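PDB 1Z47: putative ABC-transporter ATP-binding protein from Alicyclobacillus acidocaldarius, which probably binds and hydrolyses ATP as the ATPase subunit of an ABC transporter thought to import sulfate. Local coordinates for residues V20-P25 with R66-D71; N223-G228 with T239-S244; V233-G238 with V347-I352. All blocks are in the same frame, centred on the assembly; numbering follows the deposited sequence.

Interaction 1: residues V20-P25 with R66-D71; sequences VEKIYP and RPTKGD
The carbonyl oxygen of Glu21 is gripped by two consecutive amides of the facing chain. Thr68 N lies 2.6 Å from Glu21 O and meets it nearly head-on, with a C=O...N angle of 170°, whereas Lys69 N reaches the same Glu21 O at a longer 3.3 Å. In return, Glu21 N donates to Lys69 O over 2.8 Å. Two residues facing one in an antiparallel pairing define a classic beta bulge, set here where strands 15-22 and 69-74 meet in the antiparallel sheet of the ATP-binding domain. The Glu21 and Lys69 side chains leave from the same face and run side by side, pointing the same way. The Glu21 chain is extended with CG anti to the backbone N (chi1 176°), which carries its carboxylate beside the end of Lys69; a salt bridge, whose hydrogen bond is weak, spans 3.2 Å between Glu21 OE2 and Lys69 NZ, and OE2 also lies against CD and CE of the lysine. An alanine in place of Glu21 would leave the Lys69 ammonium without this partner and is likely to set its aliphatic chain free to turn. Beyond the bulge, Gly70 follows with a positive phi of 87°, where a side chain would run into Val20 N. Val20 CG1 packs obliquely against Pro67 CB at 3.6 Å, and Pro67 also touches Leu60 of helix 54-62. At the other end the bent Lys22 side chain passes Arg66, its CE 3.4 Å from Arg66 O.

Interaction 2: residues N223-G228 with T239-S244; sequences NVEQFG and TLFVAS
Glu225 meets the start of helix 240-245 and its cap with CB, CG and OE1, and this carboxylate oxygen takes a hydrogen bond from Thr239 OG1 at 2.8 Å. The hydroxyl approaches OE1 nearly along the C-O direction, and the two side chains cross at about a right angle. A bend at chi2 (-80°) turns the carboxylate of Glu225 toward the helix start, with OE1 at 3.7 Å from Phe241 CB, while CG approaches Phe241 CD2 at 3.9 Å, oblique to the ring. Thr239 is the N-cap of the helix: with chi1 at 67°, its OG1 sits between the backbone N and the carbonyl carbon and accepts from Val242 N over 3.2 Å, the N-H...O angle being 167°. One hydroxyl therefore donates to the strand and accepts from the first turn, so the Glu225 bond probably steadies the hydroxyl that caps Val242 N. Strand 223-228 is an edge strand, within this chain, of the mixed sheet in the ATP-binding domain, antiparallel to 215-220, and its axis and that of helix segment 240-244 come within 8.4 Å. Val242 adds further apolar contact. Its CG2 packs on Glu225 CB at 3.8 Å, and its CG1 stands 3.4 Å from Gln226 OE1, the Gln226 and Val242 side chains again crossing nearly at right angles. That amide oxygen has its strongest polar partner in Gly238 N, just ahead of the cap, so the Val242 methyls pack against an oxygen already bound. Phe241 also stacks with His220 and Phe245.

Interaction 3: residues V233-G238 with V347-I352; sequences VYEKPG and VTRWFI
Charge pairing joins Glu235 to Arg349 through a single guanidinium nitrogen. A bend at chi2 (-71°) brings the Glu235 carboxylate to the arginine. Arg349 NH2 lies 3.0 Å from Glu235 OE1 in a salt bridge and donates to Glu235 OE2 at 3.2 Å, the N-H...O angle being 155°. The bond reaches the syn side of OE2 but 32° out of the carboxylate plane, while the acid sits near the guanidinium plane, at its edge. Glu235 OE2 is shared with Arg334 of the second subunit, so one carboxylate holds two cations. The apolar contact is a CH-pi interaction: Pro237 CG stands over one face of the Phe351 ring, 3.7 Å from its centroid, and Pro237 CD touches Phe351 CZ at 3.5 Å. Around the rim of the same ring, near its plane, come backbone carbonyls, with Glu235 O at 3.4 Å from Phe351 CE2 and Tyr234 O beside CZ. Tyr234 O itself is hydrogen-bonded to Arg285. Phe351 and Arg349 thus join the end of helix 230-235 and the loop after it to the C-terminal beta domain, an interface between ATP-binding and regulatory domains consistent with the CysA family.

How the interactions relate
Interactions 2 and 3 are neighbours, with centres 12 Å apart, and their segments alternate along the chain. They touch directly: Val242 CG1 of interaction 2 packs on Val233 O of interaction 3 at 3.5 Å, and Pro237 CB packs on Ala243 N, also at 3.5 Å. Strand 223-228, helix 230-235 and helix 240-245 follow one another in the chain, between the edge of the mixed sheet and the C-terminal beta strands. Interaction 1 stands apart in the antiparallel sheet, its centre 21 Å from that of interaction 2 and 33 Å from that of interaction 3. Phe241 of interaction 2 lies near, without touching, the apparent Walker A residues, the probable nucleotide site.

Interaction 1: residues V20-P25 with R66-D71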
loop_
_atom_site.group_PDB
_atom_site.type_symbol
_atom_site.label_atom_id
_atom_site.label_comp_id
_atom_site.label_asym_id
_atom_site.label_seq_id
_atom_site.Cartn_x
_atom_site.Cartn_y
_atom_site.Cartn_z
ATOM N N VAL B 20 -30.668 8.020 -1.792
ATOM C CA VAL B 20 -30.525 6.681 -2.333
ATOM C C VAL B 20 -30.370 5.668 -1.215
ATOM O O VAL B 20 -29.565 5.840 -0.293
ATOM C CB VAL B 20 -29.320 6.599 -3.282
ATOM C CG1 VAL B 20 -29.156 5.177 -3.780
ATOM C CG2 VAL B 20 -29.515 7.577 -4.452
ATOM N N GLU B 21 -31.148 4.604 -1.320
ATOM C CA GLU B 21 -31.153 3.549 -0.333
ATOM C C GLU B 21 -31.204 2.199 -1.030
ATOM O O GLU B 21 -32.001 1.993 -1.940
ATOM C CB GLU B 21 -32.373 3.735 0.571
ATOM C CG GLU B 21 -32.586 2.661 1.600
ATOM C CD GLU B 21 -33.883 2.874 2.370
ATOM O OE1 GLU B 21 -34.014 3.933 3.036
ATOM O OE2 GLU B 21 -34.767 1.987 2.292
ATOM N N LYS B 22 -30.341 1.289 -0.587
ATOM C CA LYS B 22 -30.240 -0.065 -1.123
ATOM C C LYS B 22 -29.660 -0.852 0.042
ATOM O O LYS B 22 -28.462 -0.816 0.291
ATOM C CB LYS B 22 -29.274 -0.085 -2.300
ATOM C CG LYS B 22 -29.750 -0.861 -3.501
ATOM C CD LYS B 22 -29.713 -2.357 -3.289
ATOM C CE LYS B 22 -29.838 -3.045 -4.640
ATOM N NZ LYS B 22 -29.866 -4.520 -4.555
ATOM N N ILE B 23 -30.524 -1.559 0.751
ATOM C CA ILE B 23 -30.132 -2.306 1.941
ATOM C C ILE B 23 -30.029 -3.809 1.727
ATOM O O ILE B 23 -30.893 -4.420 1.099
ATOM C CB ILE B 23 -31.150 -2.007 3.068
ATOM C CG1 ILE B 23 -31.156 -0.502 3.334
ATOM C CG2 ILE B 23 -30.818 -2.787 4.333
ATOM C CD1 ILE B 23 -32.384 -0.014 4.049
ATOM N N TYR B 24 -28.961 -4.403 2.242
ATOM C CA TYR B 24 -28.771 -5.845 2.128
ATOM C C TYR B 24 -28.973 -6.423 3.523
ATOM O O TYR B 24 -28.307 -6.015 4.475
ATOM C CB TYR B 24 -27.367 -6.177 1.604
ATOM C CG TYR B 24 -27.141 -5.785 0.156
ATOM C CD1 TYR B 24 -26.854 -4.469 -0.200
ATOM C CD2 TYR B 24 -27.246 -6.735 -0.859
ATOM C CE1 TYR B 24 -26.673 -4.098 -1.548
ATOM C CE2 TYR B 24 -27.075 -6.381 -2.201
ATOM C CZ TYR B 24 -26.790 -5.063 -2.537
ATOM O OH TYR B 24 -26.658 -4.723 -3.864
ATOM N N PRO B 25 -29.889 -7.391 3.658
ATOM C CA PRO B 25 -30.173 -8.007 4.957
ATOM C C PRO B 25 -28.950 -8.511 5.708
ATOM O O PRO B 25 -29.009 -8.734 6.914
ATOM C CB PRO B 25 -31.127 -9.137 4.592
ATOM C CG PRO B 25 -30.598 -9.561 3.236
ATOM C CD PRO B 25 -30.447 -8.216 2.569
ATOM N N ARG B 66 -29.972 -1.110 -8.693
ATOM C CA ARG B 66 -31.009 -0.090 -8.680
ATOM C C ARG B 66 -31.415 0.217 -7.240
ATOM O O ARG B 66 -31.584 -0.694 -6.427
ATOM C CB ARG B 66 -32.224 -0.572 -9.464
ATOM C CG ARG B 66 -32.950 0.539 -10.188
ATOM C CD ARG B 66 -32.614 0.533 -11.680
ATOM N NE ARG B 66 -33.185 -0.626 -12.371
ATOM C CZ ARG B 66 -33.095 -0.830 -13.684
ATOM N NH1 ARG B 66 -32.455 0.047 -14.446
ATOM N NH2 ARG B 66 -33.640 -1.908 -14.234
ATOM N N PRO B 67 -31.592 1.508 -6.911
ATOM C CA PRO B 67 -31.978 1.924 -5.555
ATOM C C PRO B 67 -33.387 1.509 -5.130
ATOM O O PRO B 67 -34.316 1.523 -5.935
ATOM C CB PRO B 67 -31.804 3.443 -5.596
ATOM C CG PRO B 67 -32.125 3.782 -7.028
ATOM C CD PRO B 67 -31.432 2.674 -7.801
ATOM N N THR B 68 -33.527 1.125 -3.863
ATOM C CA THR B 68 -34.816 0.713 -3.305
ATOM C C THR B 68 -35.641 1.970 -3.030
ATOM O O THR B 68 -36.867 1.912 -2.919
ATOM C CB THR B 68 -34.647 -0.056 -1.965
ATOM O OG1 THR B 68 -33.779 -1.178 -2.150
ATOM C CG2 THR B 68 -35.996 -0.559 -1.470
ATOM N N LYS B 69 -34.944 3.096 -2.904
ATOM C CA LYS B 69 -35.542 4.408 -2.656
ATOM C C LYS B 69 -34.503 5.444 -3.062
ATOM O O LYS B 69 -33.302 5.162 -3.068
ATOM C CB LYS B 69 -35.883 4.592 -1.171
ATOM C CG LYS B 69 -36.993 3.692 -0.663
ATOM C CD LYS B 69 -37.074 3.700 0.859
ATOM C CE LYS B 69 -37.958 2.563 1.362
ATOM N NZ LYS B 69 -37.907 2.409 2.848
ATOM N N GLY B 70 -34.955 6.644 -3.396
ATOM C CA GLY B 70 -34.028 7.681 -3.803
ATOM C C GLY B 70 -33.745 7.587 -5.284
ATOM O O GLY B 70 -34.154 6.634 -5.941
ATOM N N ASP B 71 -33.047 8.574 -5.826
ATOM C CA ASP B 71 -32.750 8.559 -7.250
ATOM C C ASP B 71 -31.314 8.951 -7.569
ATOM O O ASP B 71 -30.639 9.592 -6.765
ATOM C CB ASP B 71 -33.707 9.494 -8.007
ATOM C CG ASP B 71 -35.157 9.019 -7.967
ATOM O OD1 ASP B 71 -35.906 9.445 -7.063
ATOM O OD2 ASP B 71 -35.541 8.204 -8.841
#

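Interaction 2: residues N223-G228 with T239-S244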
loop_
_atom_site.group_PDB
_atom_site.type_symbol
_atom_site.label_atom_id
_atom_site.label_comp_id
_atom_site.label_asym_id
_atom_site.label_seq_id
_atom_site.Cartn_x
_atom_site.Cartn_y
_atom_site.Cartn_z
ATOM N N ASN B 223 -23.113 4.840 5.367
ATOM C CA ASN B 223 -23.397 6.267 5.476
ATOM C C ASN B 223 -22.161 7.075 5.088
ATOM O O ASN B 223 -21.018 6.616 5.239
ATOM C CB ASN B 223 -23.765 6.661 6.921
ATOM C CG ASN B 223 -24.660 5.660 7.602
ATOM O OD1 ASN B 223 -24.288 5.084 8.630
ATOM N ND2 ASN B 223 -25.851 5.439 7.044
ATOM N N VAL B 224 -22.398 8.292 4.613
ATOM C CA VAL B 224 -21.323 9.185 4.254
ATOM C C VAL B 224 -20.841 9.882 5.530
ATOM O O VAL B 224 -21.584 10.640 6.153
ATOM C CB VAL B 224 -21.807 10.248 3.258
ATOM C CG1 VAL B 224 -20.718 11.244 2.980
ATOM C CG2 VAL B 224 -22.268 9.576 1.992
ATOM N N GLU B 225 -19.597 9.632 5.916
ATOM C CA GLU B 225 -19.027 10.239 7.105
ATOM C C GLU B 225 -18.572 11.653 6.790
ATOM O O GLU B 225 -18.727 12.563 7.601
ATOM C CB GLU B 225 -17.838 9.413 7.598
ATOM C CG GLU B 225 -18.210 8.008 8.056
ATOM C CD GLU B 225 -18.778 7.996 9.463
ATOM O OE1 GLU B 225 -18.220 8.712 10.302
ATOM O OE2 GLU B 225 -19.759 7.268 9.730
ATOM N N GLN B 226 -17.988 11.835 5.611
ATOM C CA GLN B 226 -17.515 13.152 5.192
ATOM C C GLN B 226 -17.226 13.130 3.693
ATOM O O GLN B 226 -16.989 12.077 3.106
ATOM C CB GLN B 226 -16.263 13.562 5.992
ATOM C CG GLN B 226 -15.603 14.868 5.537
ATOM C CD GLN B 226 -14.627 15.443 6.546
ATOM O OE1 GLN B 226 -14.044 14.723 7.368
ATOM N NE2 GLN B 226 -14.427 16.750 6.479
ATOM N N PHE B 227 -17.284 14.297 3.081
ATOM C CA PHE B 227 -17.035 14.432 1.654
ATOM C C PHE B 227 -16.245 15.722 1.523
ATOM O O PHE B 227 -16.799 16.812 1.637
ATOM C CB PHE B 227 -18.382 14.495 0.920
ATOM C CG PHE B 227 -18.268 14.527 -0.585
ATOM C CD1 PHE B 227 -17.263 13.811 -1.246
ATOM C CD2 PHE B 227 -19.185 15.255 -1.341
ATOM C CE1 PHE B 227 -17.176 13.824 -2.645
ATOM C CE2 PHE B 227 -19.104 15.275 -2.739
ATOM C CZ PHE B 227 -18.096 14.556 -3.387
ATOM N N GLY B 228 -14.935 15.597 1.342
ATOM C CA GLY B 228 -14.091 16.767 1.237
ATOM C C GLY B 228 -12.768 16.511 0.536
ATOM O O GLY B 228 -12.493 15.392 0.093
ATOM N N THR B 239 -15.401 13.204 11.848
ATOM C CA THR B 239 -15.751 12.252 12.885
ATOM C C THR B 239 -14.536 11.464 13.313
ATOM O O THR B 239 -13.485 11.504 12.661
ATOM C CB THR B 239 -16.815 11.273 12.388
ATOM O OG1 THR B 239 -16.245 10.445 11.368
ATOM C CG2 THR B 239 -18.012 12.024 11.810
ATOM N N LEU B 240 -14.673 10.737 14.413
ATOM C CA LEU B 240 -13.565 9.942 14.885
ATOM C C LEU B 240 -13.216 8.922 13.799
ATOM O O LEU B 240 -12.037 8.603 13.597
ATOM C CB LEU B 240 -13.947 9.227 16.185
ATOM C CG LEU B 240 -12.972 8.169 16.699
ATOM C CD1 LEU B 240 -11.604 8.786 17.024
ATOM C CD2 LEU B 240 -13.577 7.551 17.971
ATOM N N PHE B 241 -14.232 8.414 13.102
ATOM C CA PHE B 241 -13.961 7.431 12.050
ATOM C C PHE B 241 -13.061 8.020 10.965
ATOM O O PHE B 241 -12.095 7.370 10.551
ATOM C CB PHE B 241 -15.238 6.895 11.368
ATOM C CG PHE B 241 -14.945 5.842 10.338
ATOM C CD1 PHE B 241 -14.588 4.554 10.733
ATOM C CD2 PHE B 241 -14.905 6.160 8.981
ATOM C CE1 PHE B 241 -14.190 3.596 9.803
ATOM C CE2 PHE B 241 -14.503 5.196 8.022
ATOM C CZ PHE B 241 -14.146 3.924 8.435
ATOM N N VAL B 242 -13.378 9.230 10.495
ATOM C CA VAL B 242 -12.554 9.870 9.462
ATOM C C VAL B 242 -11.155 10.096 10.022
ATOM O O VAL B 242 -10.149 9.824 9.365
ATOM C CB VAL B 242 -13.132 11.253 8.984
ATOM C CG1 VAL B 242 -12.203 11.868 7.922
ATOM C CG2 VAL B 242 -14.531 11.071 8.396
ATOM N N ALA B 243 -11.090 10.546 11.270
ATOM C CA ALA B 243 -9.811 10.800 11.903
ATOM C C ALA B 243 -8.942 9.550 12.021
ATOM O O ALA B 243 -7.720 9.612 11.891
ATOM C CB ALA B 243 -10.039 11.435 13.293
ATOM N N SER B 244 -9.580 8.413 12.263
ATOM C CA SER B 244 -8.868 7.157 12.422
ATOM C C SER B 244 -8.690 6.387 11.117
ATOM O O SER B 244 -7.896 5.464 11.056
ATOM C CB SER B 244 -9.631 6.273 13.412
ATOM O OG SER B 244 -10.035 7.043 14.515
#

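Interaction 3: residues V233-G238 with V347-I352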
loop_
_atom_site.group_PDB
_atom_site.type_symbol
_atom_site.label_atom_id
_atom_site.label_comp_id
_atom_site.label_asym_id
_atom_site.label_seq_id
_atom_site.Cartn_x
_atom_site.Cartn_y
_atom_site.Cartn_z
ATOM N N VAL B 233 -10.281 16.205 4.699
ATOM C CA VAL B 233 -10.459 14.974 5.470
ATOM C C VAL B 233 -9.289 14.622 6.383
ATOM O O VAL B 233 -9.490 13.957 7.395
ATOM C CB VAL B 233 -10.788 13.768 4.560
ATOM C CG1 VAL B 233 -12.115 14.005 3.878
ATOM C CG2 VAL B 233 -9.670 13.546 3.540
ATOM N N TYR B 234 -8.084 15.086 6.052
ATOM C CA TYR B 234 -6.901 14.802 6.863
ATOM C C TYR B 234 -6.707 15.775 8.028
ATOM O O TYR B 234 -6.408 15.360 9.154
ATOM C CB TYR B 234 -5.630 14.837 5.996
ATOM C CG TYR B 234 -4.348 14.416 6.712
ATOM C CD1 TYR B 234 -3.861 13.105 6.625
ATOM C CD2 TYR B 234 -3.609 15.335 7.450
ATOM C CE1 TYR B 234 -2.664 12.732 7.259
ATOM C CE2 TYR B 234 -2.421 14.973 8.077
ATOM C CZ TYR B 234 -1.951 13.677 7.980
ATOM O OH TYR B 234 -0.759 13.356 8.586
ATOM N N GLU B 235 -6.853 17.069 7.750
ATOM C CA GLU B 235 -6.650 18.076 8.783
ATOM C C GLU B 235 -7.902 18.441 9.577
ATOM O O GLU B 235 -7.793 18.833 10.737
ATOM C CB GLU B 235 -6.028 19.332 8.162
ATOM C CG GLU B 235 -4.657 19.074 7.522
ATOM C CD GLU B 235 -3.545 18.798 8.529
ATOM O OE1 GLU B 235 -3.824 18.263 9.629
ATOM O OE2 GLU B 235 -2.372 19.103 8.216
ATOM N N LYS B 236 -9.076 18.296 8.961
ATOM C CA LYS B 236 -10.346 18.606 9.605
ATOM C C LYS B 236 -11.334 17.429 9.550
ATOM O O LYS B 236 -12.435 17.538 9.008
ATOM C CB LYS B 236 -10.958 19.860 8.967
ATOM C CG LYS B 236 -10.022 21.073 9.064
ATOM C CD LYS B 236 -10.675 22.371 8.573
ATOM C CE LYS B 236 -10.698 22.468 7.052
ATOM N NZ LYS B 236 -11.388 23.699 6.555
ATOM N N PRO B 237 -10.929 16.265 10.096
ATOM C CA PRO B 237 -11.817 15.095 10.093
ATOM C C PRO B 237 -13.138 15.408 10.799
ATOM O O PRO B 237 -13.148 15.959 11.904
ATOM C CB PRO B 237 -10.990 14.021 10.809
ATOM C CG PRO B 237 -9.991 14.818 11.656
ATOM C CD PRO B 237 -9.635 15.961 10.733
ATOM N N GLY B 238 -14.244 15.075 10.154
ATOM C CA GLY B 238 -15.545 15.358 10.730
ATOM C C GLY B 238 -15.948 14.415 11.847
ATOM O O GLY B 238 -16.745 14.770 12.707
ATOM N N VAL B 347 3.557 15.452 22.701
ATOM C CA VAL B 347 2.484 15.507 21.726
ATOM C C VAL B 347 2.372 16.955 21.294
ATOM O O VAL B 347 2.230 17.816 22.142
ATOM C CB VAL B 347 1.166 15.006 22.356
ATOM C CG1 VAL B 347 0.004 15.169 21.391
ATOM C CG2 VAL B 347 1.338 13.555 22.748
ATOM N N THR B 348 2.459 17.219 19.986
ATOM C CA THR B 348 2.383 18.590 19.467
ATOM C C THR B 348 1.059 18.992 18.813
ATOM O O THR B 348 0.723 20.169 18.799
ATOM C CB THR B 348 3.539 18.885 18.453
ATOM O OG1 THR B 348 3.376 18.086 17.273
ATOM C CG2 THR B 348 4.893 18.590 19.091
ATOM N N ARG B 349 0.329 18.037 18.231
ATOM C CA ARG B 349 -0.973 18.319 17.606
ATOM C C ARG B 349 -1.837 17.097 17.908
ATOM O O ARG B 349 -1.297 15.988 18.082
ATOM C CB ARG B 349 -0.846 18.503 16.092
ATOM C CG ARG B 349 0.012 19.707 15.700
ATOM C CD ARG B 349 0.408 19.704 14.221
ATOM N NE ARG B 349 -0.756 19.666 13.339
ATOM C CZ ARG B 349 -0.693 19.701 12.012
ATOM N NH1 ARG B 349 0.487 19.780 11.396
ATOM N NH2 ARG B 349 -1.810 19.648 11.294
ATOM N N TRP B 350 -3.150 17.300 17.947
ATOM C CA TRP B 350 -4.082 16.217 18.274
ATOM C C TRP B 350 -5.516 16.577 17.946
ATOM O O TRP B 350 -5.847 17.735 17.637
ATOM C CB TRP B 350 -3.991 15.893 19.778
ATOM C CG TRP B 350 -4.346 17.072 20.680
ATOM C CD1 TRP B 350 -5.594 17.445 21.099
ATOM C CD2 TRP B 350 -3.445 18.083 21.170
ATOM N NE1 TRP B 350 -5.525 18.626 21.815
ATOM C CE2 TRP B 350 -4.220 19.036 21.868
ATOM C CE3 TRP B 350 -2.060 18.277 21.078
ATOM C CZ2 TRP B 350 -3.655 20.173 22.471
ATOM C CZ3 TRP B 350 -1.499 19.410 21.677
ATOM C CH2 TRP B 350 -2.301 20.338 22.361
ATOM N N PHE B 351 -6.370 15.557 18.017
ATOM C CA PHE B 351 -7.798 15.704 17.803
ATOM C C PHE B 351 -8.392 15.058 19.063
ATOM O O PHE B 351 -7.759 14.203 19.696
ATOM C CB PHE B 351 -8.295 14.888 16.598
ATOM C CG PHE B 351 -7.716 15.318 15.272
ATOM C CD1 PHE B 351 -7.139 14.376 14.420
ATOM C CD2 PHE B 351 -7.793 16.651 14.857
ATOM C CE1 PHE B 351 -6.638 14.756 13.153
ATOM C CE2 PHE B 351 -7.300 17.045 13.602
ATOM C CZ PHE B 351 -6.721 16.089 12.747
ATOM N N ILE B 352 -9.599 15.464 19.408
ATOM C CA ILE B 352 -10.299 14.890 20.561
ATOM C C ILE B 352 -11.759 14.735 20.154
ATOM O O ILE B 352 -12.413 15.695 19.742
ATOM C CB ILE B 352 -10.194 15.788 21.824
ATOM C CG1 ILE B 352 -8.732 15.893 22.246
ATOM C CG2 ILE B 352 -11.008 15.162 23.000
ATOM C CD1 ILE B 352 -8.490 16.710 23.498
#